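Local coordinates for mitotic checkpoint control protein kinase BUB1 (Drosophila melanogaster, PDB 6JKK), which probably binds ATP and acts as a serine/threonine protein kinase of the mitotic checkpoint at kinetochores, this chain being its kinase domain, at residues Asn46-Val51 with Lys55-Lys60. Sequence-based numbering, arbitrary orientation.
Sequences NTHLEV and KFEVSK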
loop_
_atom_site.group_PDB
_atom_site.type_symbol
_atom_site.label_atom_id
_atom_site.label_comp_id
_atom_site.label_asym_id
_atom_site.label_seq_id
_atom_site.Cartn_x
_atom_site.Cartn_y
_atom_site.Cartn_z
ATOM N N ASN A 46 9.379 14.838 -21.089
ATOM C CA ASN A 46 9.018 15.311 -22.427
ATOM C C ASN A 46 9.524 14.447 -23.578
ATOM O O ASN A 46 9.986 14.959 -24.598
ATOM C CB ASN A 46 9.446 16.766 -22.626
ATOM C CG ASN A 46 8.264 17.700 -22.767
ATOM O OD1 ASN A 46 7.818 17.992 -23.878
ATOM N ND2 ASN A 46 7.745 18.173 -21.639
ATOM N N THR A 47 9.425 13.134 -23.404
ATOM C CA THR A 47 9.839 12.182 -24.422
ATOM C C THR A 47 8.717 11.198 -24.681
ATOM O O THR A 47 7.588 11.380 -24.216
ATOM C CB THR A 47 11.070 11.376 -23.975
ATOM O OG1 THR A 47 10.794 10.741 -22.720
ATOM C CG2 THR A 47 12.274 12.283 -23.826
ATOM N N HIS A 48 9.035 10.143 -25.418
ATOM C CA HIS A 48 8.076 9.081 -25.647
ATOM C C HIS A 48 8.710 7.727 -25.394
ATOM O O HIS A 48 9.933 7.577 -25.428
ATOM C CB HIS A 48 7.498 9.162 -27.060
ATOM C CG HIS A 48 6.755 10.431 -27.330
ATOM N ND1 HIS A 48 7.393 11.639 -27.529
ATOM C CD2 HIS A 48 5.430 10.690 -27.419
ATOM C CE1 HIS A 48 6.493 12.582 -27.732
ATOM N NE2 HIS A 48 5.292 12.033 -27.673
ATOM N N LEU A 49 7.860 6.743 -25.135
ATOM C CA LEU A 49 8.313 5.410 -24.792
ATOM C C LEU A 49 7.355 4.437 -25.438
ATOM O O LEU A 49 6.142 4.658 -25.438
ATOM C CB LEU A 49 8.289 5.229 -23.271
ATOM C CG LEU A 49 8.704 3.863 -22.721
ATOM C CD1 LEU A 49 10.124 3.568 -23.129
ATOM C CD2 LEU A 49 8.576 3.815 -21.220
ATOM N N GLU A 50 7.893 3.357 -25.988
ATOM C CA GLU A 50 7.048 2.336 -26.585
ATOM C C GLU A 50 7.185 0.992 -25.879
ATOM O O GLU A 50 8.286 0.569 -25.526
ATOM C CB GLU A 50 7.364 2.177 -28.074
ATOM C CG GLU A 50 7.009 3.383 -28.921
ATOM C CD GLU A 50 7.051 3.081 -30.409
ATOM O OE1 GLU A 50 5.983 2.779 -30.982
ATOM O OE2 GLU A 50 8.149 3.143 -31.001
ATOM N N VAL A 51 6.054 0.329 -25.666
ATOM C CA VAL A 51 6.060 -1.073 -25.282
ATOM C C VAL A 51 5.269 -1.791 -26.361
ATOM O O VAL A 51 4.038 -1.677 -26.417
ATOM C CB VAL A 51 5.418 -1.318 -23.909
ATOM C CG1 VAL A 51 5.516 -2.788 -23.541
ATOM C CG2 VAL A 51 6.099 -0.465 -22.840
ATOM N N LYS A 55 2.315 3.360 -27.503
ATOM C CA LYS A 55 3.176 4.529 -27.317
ATOM C C LYS A 55 2.720 5.383 -26.134
ATOM O O LYS A 55 1.521 5.573 -25.914
ATOM C CB LYS A 55 3.238 5.381 -28.589
ATOM C CG LYS A 55 3.987 6.703 -28.406
ATOM C CD LYS A 55 4.040 7.515 -29.684
ATOM C CE LYS A 55 4.956 6.871 -30.698
ATOM N NZ LYS A 55 5.161 7.746 -31.889
ATOM N N PHE A 56 3.685 5.887 -25.372
ATOM C CA PHE A 56 3.389 6.666 -24.179
ATOM C C PHE A 56 4.130 7.994 -24.224
ATOM O O PHE A 56 5.265 8.055 -24.684
ATOM C CB PHE A 56 3.824 5.900 -22.928
ATOM C CG PHE A 56 3.126 4.588 -22.745
ATOM C CD1 PHE A 56 3.553 3.457 -23.431
ATOM C CD2 PHE A 56 2.050 4.482 -21.877
ATOM C CE1 PHE A 56 2.909 2.239 -23.261
ATOM C CE2 PHE A 56 1.399 3.271 -21.694
ATOM C CZ PHE A 56 1.830 2.147 -22.385
ATOM N N GLU A 57 3.477 9.056 -23.767
ATOM C CA GLU A 57 4.182 10.303 -23.487
ATOM C C GLU A 57 4.828 10.104 -22.128
ATOM O O GLU A 57 4.194 9.562 -21.225
ATOM C CB GLU A 57 3.204 11.471 -23.363
ATOM C CG GLU A 57 2.581 11.974 -24.649
ATOM C CD GLU A 57 1.522 13.030 -24.372
ATOM O OE1 GLU A 57 1.193 13.226 -23.180
ATOM O OE2 GLU A 57 1.019 13.651 -25.332
ATOM N N VAL A 58 6.086 10.508 -21.985
ATOM C CA VAL A 58 6.715 10.583 -20.668
ATOM C C VAL A 58 6.806 12.066 -20.327
ATOM O O VAL A 58 7.565 12.797 -20.955
ATOM C CB VAL A 58 8.114 9.943 -20.659
ATOM C CG1 VAL A 58 8.710 9.999 -19.258
ATOM C CG2 VAL A 58 8.042 8.501 -21.144
ATOM N N SER A 59 6.026 12.512 -19.343
ATOM C CA SER A 59 5.832 13.948 -19.138
ATOM C C SER A 59 6.721 14.572 -18.060
ATOM O O SER A 59 7.682 15.283 -18.377
ATOM C CB SER A 59 4.355 14.267 -18.874
ATOM O OG SER A 59 3.548 13.872 -19.974
ATOM N N LYS A 60 6.394 14.311 -16.798
ATOM C CA LYS A 60 7.032 15.000 -15.677
ATOM C C LYS A 60 7.589 14.052 -14.613
ATOM O O LYS A 60 7.031 12.987 -14.347
ATOM C CB LYS A 60 6.044 15.988 -15.045
ATOM C CG LYS A 60 5.702 17.160 -15.960
ATOM C CD LYS A 60 4.857 18.223 -15.267
ATOM C CE LYS A 60 3.394 17.819 -15.134
ATOM N NZ LYS A 60 2.544 18.985 -14.723
#
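Leu49 and Phe56 form a hydrogen-bonded pair of an antiparallel beta hairpin: Leu49 N donates a hydrogen bond to Phe56 O, and Phe56 N reaches Leu49 O at 2.7 Å, nearly along the C=O axis. Thr47 and Val58 repeat the pattern, and a G1 beta bulge at Asn46 and Thr47, both opposite Val58, leads into strand 47-51; there Asn46 N bonds to Ser59 O. His48 can be followed outward from this ladder. Its CB lies 3.4 Å from Phe56 O, the oxygen that also receives a CA-H...O contact from His48 CA. With CG anti to the carbonyl carbon (chi1 -62°), the imidazole runs beside Glu57; CG and CD2 stay near Phe56 O, which approaches the ring obliquely, CD2 also meets Lys55 CD at 4.1 Å, and the tip atom NE2 comes equally near Glu57 CG. The Glu57 carboxylate is turned 80° from the imidazole plane. On the other face, with Phe56, Leu49 CB packs on Val58 CG2 at 3.9 Å. The backbone oxygen Leu49 O, already bound by Phe56 N, lies in plane at the Phe56 ring edge, 3.5 Å from Phe56 CD1. That apolar face lies against strands 80-87 and 127-132, while strand 54-64 pairs onward with strand 68-75, leaving strand 47-51 at one edge of the N-lobe sheet.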